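Local coordinates for protein dihydroorotase (Saccharomyces cerevisiae S288C, PDB 6L0A) that catalyses the zinc-dependent ring closure of N-carbamoyl-L-aspartate to dihydroorotate, the third step of de novo pyrimidine biosynthesis, at residues A211-L216 and P231-P236; V205-T210 and P251-G256; N155-F160 and C181-A186; Q280-P285 and Q332-V337. All blocks are in the same frame, centred on the assembly; numbering follows the deposited sequence.

Contact 1 (A211-L216 and P231-P236); sequences AHHLFL and PVAKLP
H213 and P231 join two buried loops beside the binuclear zinc site: 211-216 leaves the end of barrel strand 205-209, and the loop 231-236 leads into helix 236-246. One side-chain-to-backbone hydrogen bond and a small apolar touch hold them together. With CG beside the backbone N (chi1 -71°), the imidazole of H213 reaches across with its NE2 edge and donates to P231 O over 2.9 Å, with an N-H...O angle of 146°. The bond is bent at both ends, since the donor is tilted 28° from the carbonyl plane and the oxygen sits a little out of the ring plane. Next to this bond, H213 CD2 meets A233 CA edge-on at 3.9 Å, while one face of the ring is covered near its rim by CD2 of the neighbouring H212. The other ring nitrogen, ND1, is hydrogen-bonded to T210 OG1, so the imidazole is gripped at two points and its rotation is fixed. Further along, the methyl of A233 points at the other loop and rests 3.7 Å from L216 CB. K234 folds back on its own loop, where NZ donates to V232 O at 2.9 Å on a lone pair, and also bonds T182 OG1. P231, which follows a cis peptide bond, packs on the zinc ligand H180, and its side chain lies about 5 Å from a zinc ion. The donor role of NE2 places a proton on that nitrogen, and the buried ammonium of K234 nearby would probably disfavour a second positive charge on the imidazole.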
loop_
_atom_site.group_PDB
_atom_site.type_symbol
_atom_site.label_atom_id
_atom_site.label_comp_id
_atom_site.label_asym_id
_atom_site.label_seq_id
_atom_site.Cartn_x
_atom_site.Cartn_y
_atom_site.Cartn_z
ATOM N N ALA C 211 -7.767 -5.666 16.091
ATOM C CA ALA C 211 -6.445 -5.655 16.708
ATOM C C ALA C 211 -5.429 -4.985 15.795
ATOM O O ALA C 211 -4.641 -4.142 16.238
ATOM C CB ALA C 211 -6.008 -7.079 17.043
ATOM N N HIS C 212 -5.442 -5.324 14.505
ATOM C CA HIS C 212 -4.316 -4.910 13.667
ATOM C C HIS C 212 -4.362 -3.421 13.329
ATOM O O HIS C 212 -3.310 -2.810 13.116
ATOM C CB HIS C 212 -4.234 -5.765 12.401
ATOM C CG HIS C 212 -5.529 -5.927 11.664
ATOM N ND1 HIS C 212 -6.508 -6.813 12.062
ATOM C CD2 HIS C 212 -5.979 -5.357 10.523
ATOM C CE1 HIS C 212 -7.516 -6.765 11.206
ATOM N NE2 HIS C 212 -7.214 -5.896 10.256
ATOM N N HIS C 213 -5.544 -2.808 13.304
ATOM C CA HIS C 213 -5.577 -1.372 13.052
ATOM C C HIS C 213 -5.134 -0.550 14.259
ATOM O O HIS C 213 -4.950 0.658 14.113
ATOM C CB HIS C 213 -6.975 -0.949 12.603
ATOM C CG HIS C 213 -7.328 -1.424 11.222
ATOM N ND1 HIS C 213 -8.296 -2.376 10.974
ATOM C CD2 HIS C 213 -6.828 -1.070 10.009
ATOM C CE1 HIS C 213 -8.374 -2.593 9.669
ATOM N NE2 HIS C 213 -7.499 -1.807 9.061
ATOM N N LEU C 214 -4.991 -1.165 15.438
ATOM C CA LEU C 214 -4.403 -0.484 16.587
ATOM C C LEU C 214 -2.883 -0.469 16.526
ATOM O O LEU C 214 -2.251 0.235 17.324
ATOM C CB LEU C 214 -4.860 -1.150 17.887
ATOM C CG LEU C 214 -6.380 -1.231 18.080
ATOM C CD1 LEU C 214 -6.722 -1.777 19.464
ATOM C CD2 LEU C 214 -7.033 0.133 17.854
ATOM N N PHE C 215 -2.295 -1.220 15.596
ATOM C CA PHE C 215 -0.854 -1.305 15.393
ATOM C C PHE C 215 -0.401 -0.738 14.060
ATOM O O PHE C 215 0.622 -0.049 13.994
ATOM C CB PHE C 215 -0.389 -2.767 15.446
ATOM C CG PHE C 215 -0.457 -3.392 16.812
ATOM C CD1 PHE C 215 -1.581 -4.112 17.208
ATOM C CD2 PHE C 215 0.619 -3.297 17.686
ATOM C CE1 PHE C 215 -1.635 -4.719 18.451
ATOM C CE2 PHE C 215 0.565 -3.895 18.936
ATOM C CZ PHE C 215 -0.565 -4.601 19.319
ATOM N N LEU C 216 -1.119 -1.056 12.988
ATOM C CA LEU C 216 -0.608 -0.873 11.636
ATOM C C LEU C 216 -0.858 0.527 11.111
ATOM O O LEU C 216 -1.827 1.200 11.475
ATOM C CB LEU C 216 -1.254 -1.863 10.660
ATOM C CG LEU C 216 -1.007 -3.359 10.819
ATOM C CD1 LEU C 216 -1.829 -4.119 9.784
ATOM C CD2 LEU C 216 0.468 -3.697 10.684
ATOM N N PRO C 231 -10.708 -2.330 5.455
ATOM C CA PRO C 231 -10.103 -1.131 4.870
ATOM C C PRO C 231 -8.622 -1.109 5.207
ATOM O O PRO C 231 -8.209 -1.712 6.221
ATOM C CB PRO C 231 -10.851 0.036 5.537
ATOM C CG PRO C 231 -11.980 -0.601 6.359
ATOM C CD PRO C 231 -11.545 -2.013 6.624
ATOM N N VAL C 232 -7.817 -0.497 4.338
ATOM C CA VAL C 232 -6.377 -0.502 4.559
ATOM C C VAL C 232 -6.058 0.324 5.798
ATOM O O VAL C 232 -6.784 1.262 6.148
ATOM C CB VAL C 232 -5.630 0.046 3.326
ATOM C CG1 VAL C 232 -5.991 -0.758 2.063
ATOM C CG2 VAL C 232 -5.910 1.540 3.132
ATOM N N ALA C 233 -4.961 -0.029 6.468
ATOM C CA ALA C 233 -4.433 0.816 7.533
ATOM C C ALA C 233 -3.929 2.126 6.938
ATOM O O ALA C 233 -3.311 2.140 5.866
ATOM C CB ALA C 233 -3.307 0.091 8.281
ATOM N N LYS C 234 -4.208 3.232 7.612
ATOM C CA LYS C 234 -4.071 4.558 7.016
ATOM C C LYS C 234 -2.929 5.308 7.708
ATOM O O LYS C 234 -1.855 4.718 7.876
ATOM C CB LYS C 234 -5.419 5.263 7.044
ATOM C CG LYS C 234 -6.420 4.545 6.133
ATOM C CD LYS C 234 -7.824 5.085 6.260
ATOM C CE LYS C 234 -8.735 4.452 5.207
ATOM N NZ LYS C 234 -9.020 2.972 5.374
ATOM N N LEU C 235 -3.102 6.555 8.088
ATOM C CA LEU C 235 -1.965 7.374 8.479
ATOM C C LEU C 235 -1.759 7.336 9.989
ATOM O O LEU C 235 -2.638 6.899 10.742
ATOM C CB LEU C 235 -2.183 8.803 8.005
ATOM C CG LEU C 235 -2.483 8.913 6.510
ATOM C CD1 LEU C 235 -2.602 10.373 6.094
ATOM C CD2 LEU C 235 -1.409 8.204 5.710
ATOM N N PRO C 236 -0.591 7.765 10.476
ATOM C CA PRO C 236 -0.403 7.822 11.938
ATOM C C PRO C 236 -1.490 8.599 12.674
ATOM O O PRO C 236 -1.856 8.210 13.793
ATOM C CB PRO C 236 0.975 8.489 12.073
ATOM C CG PRO C 236 1.698 8.077 10.834
ATOM C CD PRO C 236 0.656 8.104 9.754
#

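Contact 2 (V205-T210 and P251-G256); sequences VAATLT and PYFFFG
T208 meets F254 and G256 where strands 205-209 and 253-255 run side by side in parallel within the barrel. From its CB, which lies 3.6 Å from F254 O and also near G256 N, the threonine divides. CG2, anti to the carbonyl carbon, passes slantwise against the F254 ring, 3.6 Å from CE2. OG1 turns to the polar side: a water donates to it over 3.0 Å and gives its other hydrogen to G256 O, while E179 OE1 and H180 N also bond the hydroxyl. The same F254 ring touches A206, with CE1 3.6 Å from A206 CB, so it spans two residues of the partner strand. On the opposite sheet face A207 CB meets the edge of the F253 ring. Four backbone bonds tie the strands, A207 N to Y252 O, F254 N to A207 O, L209 N to F254 O and G256 N to L209 O; the last, 3.1 Å long, comes from above the L209 carbonyl plane. The chain between them, which includes helix 236-246, makes the beta-alpha-beta crossover. Peptide groups thus satisfy one another in the buried core, and the water extends that pairing to T208 OG1 near the strand ends that carry the metal site.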
loop_
_atom_site.group_PDB
_atom_site.type_symbol
_atom_site.label_atom_id
_atom_site.label_comp_id
_atom_site.label_asym_id
_atom_site.label_seq_id
_atom_site.Cartn_x
_atom_site.Cartn_y
_atom_site.Cartn_z
ATOM N N VAL C 205 -25.800 3.084 17.235
ATOM C CA VAL C 205 -24.786 3.010 16.192
ATOM C C VAL C 205 -23.453 2.833 16.888
ATOM O O VAL C 205 -23.032 3.698 17.665
ATOM C CB VAL C 205 -24.793 4.261 15.303
ATOM C CG1 VAL C 205 -23.646 4.197 14.296
ATOM C CG2 VAL C 205 -26.140 4.368 14.586
ATOM N N ALA C 206 -22.811 1.695 16.649
ATOM C CA ALA C 206 -21.518 1.401 17.236
ATOM C C ALA C 206 -20.500 1.200 16.122
ATOM O O ALA C 206 -20.832 1.217 14.937
ATOM C CB ALA C 206 -21.586 0.169 18.139
ATOM N N ALA C 207 -19.251 1.030 16.530
ATOM C CA ALA C 207 -18.157 0.751 15.617
ATOM C C ALA C 207 -17.286 -0.308 16.261
ATOM O O ALA C 207 -17.074 -0.284 17.478
ATOM C CB ALA C 207 -17.331 2.006 15.321
ATOM N N THR C 208 -16.814 -1.257 15.466
ATOM C CA THR C 208 -15.846 -2.207 15.983
ATOM C C THR C 208 -14.442 -1.768 15.582
ATOM O O THR C 208 -14.248 -1.078 14.579
ATOM C CB THR C 208 -16.125 -3.629 15.495
ATOM O OG1 THR C 208 -16.196 -3.651 14.060
ATOM C CG2 THR C 208 -17.440 -4.178 16.112
ATOM N N LEU C 209 -13.466 -2.128 16.411
ATOM C CA LEU C 209 -12.064 -1.872 16.120
ATOM C C LEU C 209 -11.316 -3.192 16.155
ATOM O O LEU C 209 -11.548 -4.021 17.038
ATOM C CB LEU C 209 -11.460 -0.880 17.118
ATOM C CG LEU C 209 -12.152 0.492 17.122
ATOM C CD1 LEU C 209 -11.692 1.308 18.326
ATOM C CD2 LEU C 209 -11.878 1.249 15.819
ATOM N N THR C 210 -10.445 -3.399 15.173
ATOM C CA THR C 210 -9.677 -4.623 15.072
ATOM C C THR C 210 -8.432 -4.529 15.937
ATOM O O THR C 210 -8.067 -3.461 16.432
ATOM C CB THR C 210 -9.233 -4.879 13.638
ATOM O OG1 THR C 210 -8.257 -3.887 13.284
ATOM C CG2 THR C 210 -10.418 -4.814 12.678
ATOM N N PRO C 251 -19.043 3.199 25.346
ATOM C CA PRO C 251 -19.756 1.956 25.019
ATOM C C PRO C 251 -20.056 1.769 23.540
ATOM O O PRO C 251 -20.601 0.723 23.173
ATOM C CB PRO C 251 -21.058 2.099 25.819
ATOM C CG PRO C 251 -21.307 3.577 25.809
ATOM C CD PRO C 251 -19.944 4.225 25.903
ATOM N N TYR C 252 -19.723 2.731 22.675
ATOM C CA TYR C 252 -19.999 2.589 21.254
ATOM C C TYR C 252 -18.763 2.185 20.452
ATOM O O TYR C 252 -18.795 2.241 19.214
ATOM C CB TYR C 252 -20.608 3.875 20.687
ATOM C CG TYR C 252 -20.057 5.172 21.254
ATOM C CD1 TYR C 252 -20.667 5.796 22.339
ATOM C CD2 TYR C 252 -18.948 5.786 20.685
ATOM C CE1 TYR C 252 -20.179 6.989 22.849
ATOM C CE2 TYR C 252 -18.450 6.982 21.188
ATOM C CZ TYR C 252 -19.071 7.578 22.266
ATOM O OH TYR C 252 -18.577 8.765 22.766
ATOM N N PHE C 253 -17.684 1.775 21.127
ATOM C CA PHE C 253 -16.529 1.142 20.493
ATOM C C PHE C 253 -16.280 -0.186 21.193
ATOM O O PHE C 253 -16.219 -0.231 22.425
ATOM C CB PHE C 253 -15.265 2.021 20.576
ATOM C CG PHE C 253 -15.402 3.370 19.918
ATOM C CD1 PHE C 253 -15.588 3.476 18.552
ATOM C CD2 PHE C 253 -15.317 4.536 20.670
ATOM C CE1 PHE C 253 -15.715 4.716 17.947
ATOM C CE2 PHE C 253 -15.433 5.779 20.065
ATOM C CZ PHE C 253 -15.632 5.867 18.706
ATOM N N PHE C 254 -16.158 -1.269 20.427
ATOM C CA PHE C 254 -15.779 -2.537 21.032
ATOM C C PHE C 254 -15.060 -3.396 20.002
ATOM O O PHE C 254 -14.935 -3.027 18.833
ATOM C CB PHE C 254 -16.987 -3.269 21.661
ATOM C CG PHE C 254 -18.195 -3.401 20.766
ATOM C CD1 PHE C 254 -19.240 -2.495 20.850
ATOM C CD2 PHE C 254 -18.313 -4.473 19.887
ATOM C CE1 PHE C 254 -20.375 -2.634 20.055
ATOM C CE2 PHE C 254 -19.444 -4.616 19.090
ATOM C CZ PHE C 254 -20.474 -3.694 19.177
ATOM N N PHE C 255 -14.568 -4.543 20.466
ATOM C CA PHE C 255 -13.618 -5.356 19.715
ATOM C C PHE C 255 -14.312 -6.192 18.653
ATOM O O PHE C 255 -15.243 -6.947 18.954
ATOM C CB PHE C 255 -12.867 -6.283 20.670
ATOM C CG PHE C 255 -11.879 -7.200 20.005
ATOM C CD1 PHE C 255 -10.913 -6.703 19.147
ATOM C CD2 PHE C 255 -11.896 -8.567 20.279
ATOM C CE1 PHE C 255 -9.988 -7.556 18.565
ATOM C CE2 PHE C 255 -10.970 -9.423 19.707
ATOM C CZ PHE C 255 -10.009 -8.911 18.847
ATOM N N GLY C 256 -13.837 -6.074 17.415
ATOM C CA GLY C 256 -14.160 -7.041 16.377
ATOM C C GLY C 256 -12.884 -7.276 15.600
ATOM O O GLY C 256 -12.361 -6.334 15.002
HETATM O O HOH W 1 -13.911 -5.271 13.073
#

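Contact 3 (N155-F160 and C181-A186); sequences NAEEAF and CTSESA
The carboxylate of E157 is gripped on one face and around its edges by T182 and S183. T182 OG1 donates to E157 OE2 over 2.6 Å from above the carboxylate plane, 52° out of it. At the edge, T182 N takes the syn lone pair of E157 OE1 at 3.0 Å, and S183 OG comes to the same oxygen on its anti side, 2.7 Å away and 32° out of plane. A weak bond from S183 N joins them at OE1. The glutamate reaches this group of donors fully extended, with CG anti to the backbone N (chi1 176°), and the methyl of A186 closes in on OE1, its CB only 3.1 Å off. The neighbouring carboxylate of E158 is simpler: S185 OG donates to E158 OE2 at 2.6 Å, also from the anti side and somewhat out of plane, nearer the solvent, E158 being exposed. S183 OG works in both directions, giving its hydrogen to E157 OE1 while accepting from A186 N at 3.0 Å, so the residue that caps helix 184-193 is itself positioned by the glutamate. The ammonium of K234, close to T182, probably helps to stabilise the buried charge of E157, as the nearby start of the helix would. The contact ties the first turns of helices 156-170 and 184-193 together. S183 is the N-cap of helix 184-193, and the loop that holds it follows barrel strand 175-178, a few residues beyond the zinc ligand H180, at the mouth of the TIM-barrel fold where amidohydrolases carry their metals.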
loop_
_atom_site.group_PDB
_atom_site.type_symbol
_atom_site.label_atom_id
_atom_site.label_comp_id
_atom_site.label_asym_id
_atom_site.label_seq_id
_atom_site.Cartn_x
_atom_site.Cartn_y
_atom_site.Cartn_z
ATOM N N ASN C 155 -9.562 7.245 0.983
ATOM C CA ASN C 155 -10.727 8.017 1.397
ATOM C C ASN C 155 -12.041 7.254 1.252
ATOM O O ASN C 155 -13.106 7.848 1.447
ATOM C CB ASN C 155 -10.796 9.361 0.645
ATOM C CG ASN C 155 -11.086 9.215 -0.844
ATOM O OD1 ASN C 155 -11.212 8.106 -1.388
ATOM N ND2 ASN C 155 -11.209 10.356 -1.519
ATOM N N ALA C 156 -12.001 5.953 0.920
ATOM C CA ALA C 156 -13.253 5.234 0.649
ATOM C C ALA C 156 -14.124 5.107 1.898
ATOM O O ALA C 156 -15.357 5.086 1.791
ATOM C CB ALA C 156 -12.955 3.856 0.055
ATOM N N GLU C 157 -13.508 5.028 3.084
ATOM C CA GLU C 157 -14.265 4.974 4.331
ATOM C C GLU C 157 -14.907 6.326 4.646
ATOM O O GLU C 157 -16.108 6.403 4.940
ATOM C CB GLU C 157 -13.349 4.533 5.474
ATOM C CG GLU C 157 -14.023 4.536 6.814
ATOM C CD GLU C 157 -13.145 3.938 7.892
ATOM O OE1 GLU C 157 -12.818 4.653 8.848
ATOM O OE2 GLU C 157 -12.770 2.756 7.779
ATOM N N GLU C 158 -14.124 7.404 4.577
ATOM C CA GLU C 158 -14.686 8.742 4.754
ATOM C C GLU C 158 -15.825 8.996 3.772
ATOM O O GLU C 158 -16.859 9.573 4.144
ATOM C CB GLU C 158 -13.589 9.787 4.581
ATOM C CG GLU C 158 -14.008 11.215 4.862
ATOM C CD GLU C 158 -12.831 12.162 4.726
ATOM O OE1 GLU C 158 -12.711 12.824 3.672
ATOM O OE2 GLU C 158 -12.002 12.214 5.660
ATOM N N ALA C 159 -15.665 8.550 2.520
ATOM C CA ALA C 159 -16.699 8.751 1.507
ATOM C C ALA C 159 -17.994 8.013 1.843
ATOM O O ALA C 159 -19.062 8.412 1.375
ATOM C CB ALA C 159 -16.195 8.300 0.139
ATOM N N PHE C 160 -17.911 6.946 2.635
ATOM C CA PHE C 160 -19.078 6.169 3.034
ATOM C C PHE C 160 -19.875 6.826 4.157
ATOM O O PHE C 160 -21.047 6.478 4.353
ATOM C CB PHE C 160 -18.627 4.774 3.488
ATOM C CG PHE C 160 -19.758 3.839 3.809
ATOM C CD1 PHE C 160 -20.314 3.038 2.813
ATOM C CD2 PHE C 160 -20.261 3.745 5.102
ATOM C CE1 PHE C 160 -21.354 2.164 3.102
ATOM C CE2 PHE C 160 -21.307 2.886 5.393
ATOM C CZ PHE C 160 -21.847 2.087 4.389
ATOM N N CYS C 181 -13.485 0.270 11.920
ATOM C CA CYS C 181 -13.155 1.648 11.561
ATOM C C CYS C 181 -11.655 1.817 11.415
ATOM O O CYS C 181 -10.867 1.254 12.192
ATOM C CB CYS C 181 -13.663 2.638 12.608
ATOM S SG CYS C 181 -15.435 2.886 12.571
ATOM N N THR C 182 -11.254 2.640 10.444
ATOM C CA THR C 182 -9.836 2.852 10.216
ATOM C C THR C 182 -9.416 4.309 10.154
ATOM O O THR C 182 -8.220 4.566 10.036
ATOM C CB THR C 182 -9.401 2.169 8.916
ATOM O OG1 THR C 182 -10.182 2.701 7.834
ATOM C CG2 THR C 182 -9.596 0.680 9.020
ATOM N N SER C 183 -10.348 5.262 10.207
ATOM C CA SER C 183 -10.013 6.660 9.973
ATOM C C SER C 183 -10.469 7.536 11.128
ATOM O O SER C 183 -11.472 7.251 11.791
ATOM C CB SER C 183 -10.645 7.167 8.678
ATOM O OG SER C 183 -12.053 7.237 8.797
ATOM N N GLU C 184 -9.712 8.610 11.369
ATOM C CA GLU C 184 -10.145 9.614 12.335
ATOM C C GLU C 184 -11.512 10.163 11.969
ATOM O O GLU C 184 -12.340 10.427 12.855
ATOM C CB GLU C 184 -9.125 10.751 12.422
ATOM C CG GLU C 184 -9.575 11.841 13.372
ATOM C CD GLU C 184 -8.607 12.999 13.470
ATOM O OE1 GLU C 184 -8.163 13.493 12.415
ATOM O OE2 GLU C 184 -8.290 13.402 14.607
ATOM N N SER C 185 -11.766 10.347 10.669
ATOM C CA SER C 185 -13.061 10.857 10.237
ATOM C C SER C 185 -14.189 9.964 10.726
ATOM O O SER C 185 -15.220 10.459 11.197
ATOM C CB SER C 185 -13.108 10.984 8.713
ATOM O OG SER C 185 -12.294 12.056 8.283
ATOM N N ALA C 186 -14.016 8.641 10.617
ATOM C CA ALA C 186 -15.063 7.731 11.067
ATOM C C ALA C 186 -15.242 7.801 12.576
ATOM O O ALA C 186 -16.378 7.777 13.065
ATOM C CB ALA C 186 -14.751 6.299 10.638
#

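Contact 4 (Q280-P285 and Q332-V337); sequences QSFAIP and QVIPQV
The ring plane of F282 and the amide plane of Q332 are 80° apart where the two side chains meet. The amide oxygen approaches the ring at its edge, near its plane, with Q332 OE1 3.4 Å from F282 CE1 and 3.7 Å from F282 CD1. An oxygen in that position faces the weakly positive rim of hydrogens, an electrostatically favourable meeting although no classical hydrogen bond crosses this interface. The glutamine gets there with CG between its backbone N and carbonyl carbon (chi1 61°) and the chain extended beyond, which carries the amide across toward the helix. Its nitrogen is held as well: Q332 NE2 bonds W357 O, which fixes which way round the amide lies, and the same nitrogen lies 4.0 Å from P285 CG. The CZ and CE2 atoms of the F282 ring meet aliphatic groups. P335 approaches from the opposite direction and sets CD obliquely against the ring, 3.5 Å from F282 CZ, whereas the I334 side chain slides past the phenylalanine in the opposite direction and brings CG2 to within 4.1 Å of F282 CE2. F282 thus lodges among an amide, a branched side chain and a proline ring, in a partly buried seam away from the annotated sites. F282 sits at the N-cap position of helix 283-293, and P285 lies in its first turn. Strand 332-333 flanks strand 354-362 at one margin of the antiparallel sheet; from that neighbouring strand L355 packs against F282, P285 and I334, so the start of the helix docks across both strands of the sheet's border.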
loop_
_atom_site.group_PDB
_atom_site.type_symbol
_atom_site.label_atom_id
_atom_site.label_comp_id
_atom_site.label_asym_id
_atom_site.label_seq_id
_atom_site.Cartn_x
_atom_site.Cartn_y
_atom_site.Cartn_z
ATOM N N GLN C 280 -6.716 -14.378 15.000
ATOM C CA GLN C 280 -7.543 -15.139 15.946
ATOM C C GLN C 280 -6.703 -15.800 17.031
ATOM O O GLN C 280 -7.082 -15.779 18.210
ATOM C CB GLN C 280 -8.363 -16.193 15.217
ATOM C CG GLN C 280 -9.650 -16.547 15.943
ATOM C CD GLN C 280 -10.674 -15.435 15.825
ATOM O OE1 GLN C 280 -11.199 -15.187 14.742
ATOM N NE2 GLN C 280 -10.934 -14.732 16.928
ATOM N N SER C 281 -5.561 -16.389 16.657
ATOM C CA SER C 281 -4.783 -17.214 17.588
ATOM C C SER C 281 -4.285 -16.449 18.808
ATOM O O SER C 281 -3.975 -17.072 19.835
ATOM C CB SER C 281 -3.588 -17.847 16.865
ATOM O OG SER C 281 -3.984 -18.922 16.020
ATOM N N PHE C 282 -4.180 -15.123 18.737
ATOM C CA PHE C 282 -3.695 -14.348 19.871
ATOM C C PHE C 282 -4.539 -13.107 20.075
ATOM O O PHE C 282 -4.042 -12.087 20.552
ATOM C CB PHE C 282 -2.214 -13.986 19.693
ATOM C CG PHE C 282 -1.339 -15.189 19.517
ATOM C CD1 PHE C 282 -0.833 -15.856 20.623
ATOM C CD2 PHE C 282 -1.057 -15.684 18.258
ATOM C CE1 PHE C 282 -0.043 -16.980 20.470
ATOM C CE2 PHE C 282 -0.275 -16.812 18.097
ATOM C CZ PHE C 282 0.232 -17.460 19.207
ATOM N N ALA C 283 -5.831 -13.202 19.740
ATOM C CA ALA C 283 -6.700 -12.034 19.661
ATOM C C ALA C 283 -6.636 -11.182 20.926
ATOM O O ALA C 283 -6.303 -9.997 20.874
ATOM C CB ALA C 283 -8.134 -12.492 19.375
ATOM N N ILE C 284 -6.949 -11.763 22.080
ATOM C CA ILE C 284 -7.007 -10.940 23.284
ATOM C C ILE C 284 -5.611 -10.477 23.705
ATOM O O ILE C 284 -5.453 -9.299 24.060
ATOM C CB ILE C 284 -7.729 -11.677 24.426
ATOM C CG1 ILE C 284 -9.162 -12.008 23.998
ATOM C CG2 ILE C 284 -7.756 -10.796 25.666
ATOM C CD1 ILE C 284 -10.018 -10.771 23.759
ATOM N N PRO C 285 -4.581 -11.336 23.692
ATOM C CA PRO C 285 -3.214 -10.828 23.949
ATOM C C PRO C 285 -2.795 -9.641 23.081
ATOM O O PRO C 285 -2.110 -8.746 23.597
ATOM C CB PRO C 285 -2.337 -12.057 23.691
ATOM C CG PRO C 285 -3.218 -13.218 24.026
ATOM C CD PRO C 285 -4.599 -12.809 23.580
ATOM N N GLN C 332 5.159 -14.023 25.862
ATOM C CA GLN C 332 5.183 -15.102 24.884
ATOM C C GLN C 332 5.585 -14.550 23.523
ATOM O O GLN C 332 5.548 -13.339 23.284
ATOM C CB GLN C 332 3.829 -15.808 24.778
ATOM C CG GLN C 332 2.700 -14.886 24.336
ATOM C CD GLN C 332 1.383 -15.615 24.168
ATOM O OE1 GLN C 332 1.325 -16.692 23.571
ATOM N NE2 GLN C 332 0.312 -15.032 24.707
ATOM N N VAL C 333 5.957 -15.460 22.628
ATOM C CA VAL C 333 6.496 -15.113 21.318
ATOM C C VAL C 333 5.553 -15.671 20.266
ATOM O O VAL C 333 5.304 -16.884 20.227
ATOM C CB VAL C 333 7.923 -15.651 21.122
ATOM C CG1 VAL C 333 8.314 -15.614 19.647
ATOM C CG2 VAL C 333 8.913 -14.848 21.963
ATOM N N ILE C 334 5.022 -14.789 19.427
ATOM C CA ILE C 334 4.134 -15.225 18.342
ATOM C C ILE C 334 4.930 -16.076 17.361
ATOM O O ILE C 334 6.026 -15.666 16.942
ATOM C CB ILE C 334 3.519 -14.011 17.638
ATOM C CG1 ILE C 334 2.727 -13.161 18.635
ATOM C CG2 ILE C 334 2.637 -14.452 16.480
ATOM C CD1 ILE C 334 2.527 -11.728 18.187
ATOM N N PRO C 335 4.434 -17.243 16.963
ATOM C CA PRO C 335 5.167 -18.078 16.005
ATOM C C PRO C 335 5.263 -17.416 14.640
ATOM O O PRO C 335 4.578 -16.434 14.337
ATOM C CB PRO C 335 4.332 -19.362 15.932
ATOM C CG PRO C 335 2.973 -18.964 16.412
ATOM C CD PRO C 335 3.204 -17.897 17.441
ATOM N N GLN C 336 6.113 -18.004 13.788
ATOM C CA GLN C 336 6.276 -17.513 12.424
ATOM C C GLN C 336 5.136 -17.955 11.524
ATOM O O GLN C 336 4.768 -17.229 10.592
ATOM C CB GLN C 336 7.606 -18.000 11.833
ATOM C CG GLN C 336 8.839 -17.446 12.529
ATOM C CD GLN C 336 8.979 -15.947 12.363
ATOM O OE1 GLN C 336 8.478 -15.367 11.396
ATOM N NE2 GLN C 336 9.677 -15.310 13.298
ATOM N N VAL C 337 4.579 -19.142 11.774
ATOM C CA VAL C 337 3.537 -19.730 10.943
ATOM C C VAL C 337 2.509 -20.392 11.855
ATOM O O VAL C 337 2.834 -20.847 12.955
ATOM C CB VAL C 337 4.134 -20.745 9.939
ATOM C CG1 VAL C 337 3.075 -21.294 9.011
ATOM C CG2 VAL C 337 5.256 -20.109 9.125
#

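Contacts 1 and 3 lie at the zinc-bearing end of the barrel, and contact 2 runs from its interior toward that end, whereas contact 4 is partly buried and joins a helix start to the separate antiparallel sheet. Contact 2 is core and relies on regular backbone pairing with aromatic packing. Contact 1 nests inside the loop that contact 2 closes, and exchanges that regularity for one histidine bond. Contact 3 is the most charged, its glutamates being met by hydroxyls and amides. K234 and T182 join contacts 1 and 3, while T208 O and C181 N, 3.1 Å apart, link contacts 2 and 3. F255 packs on A283, connecting contacts 2 and 4; contact 4 relies on apolar and edge-on amide packing.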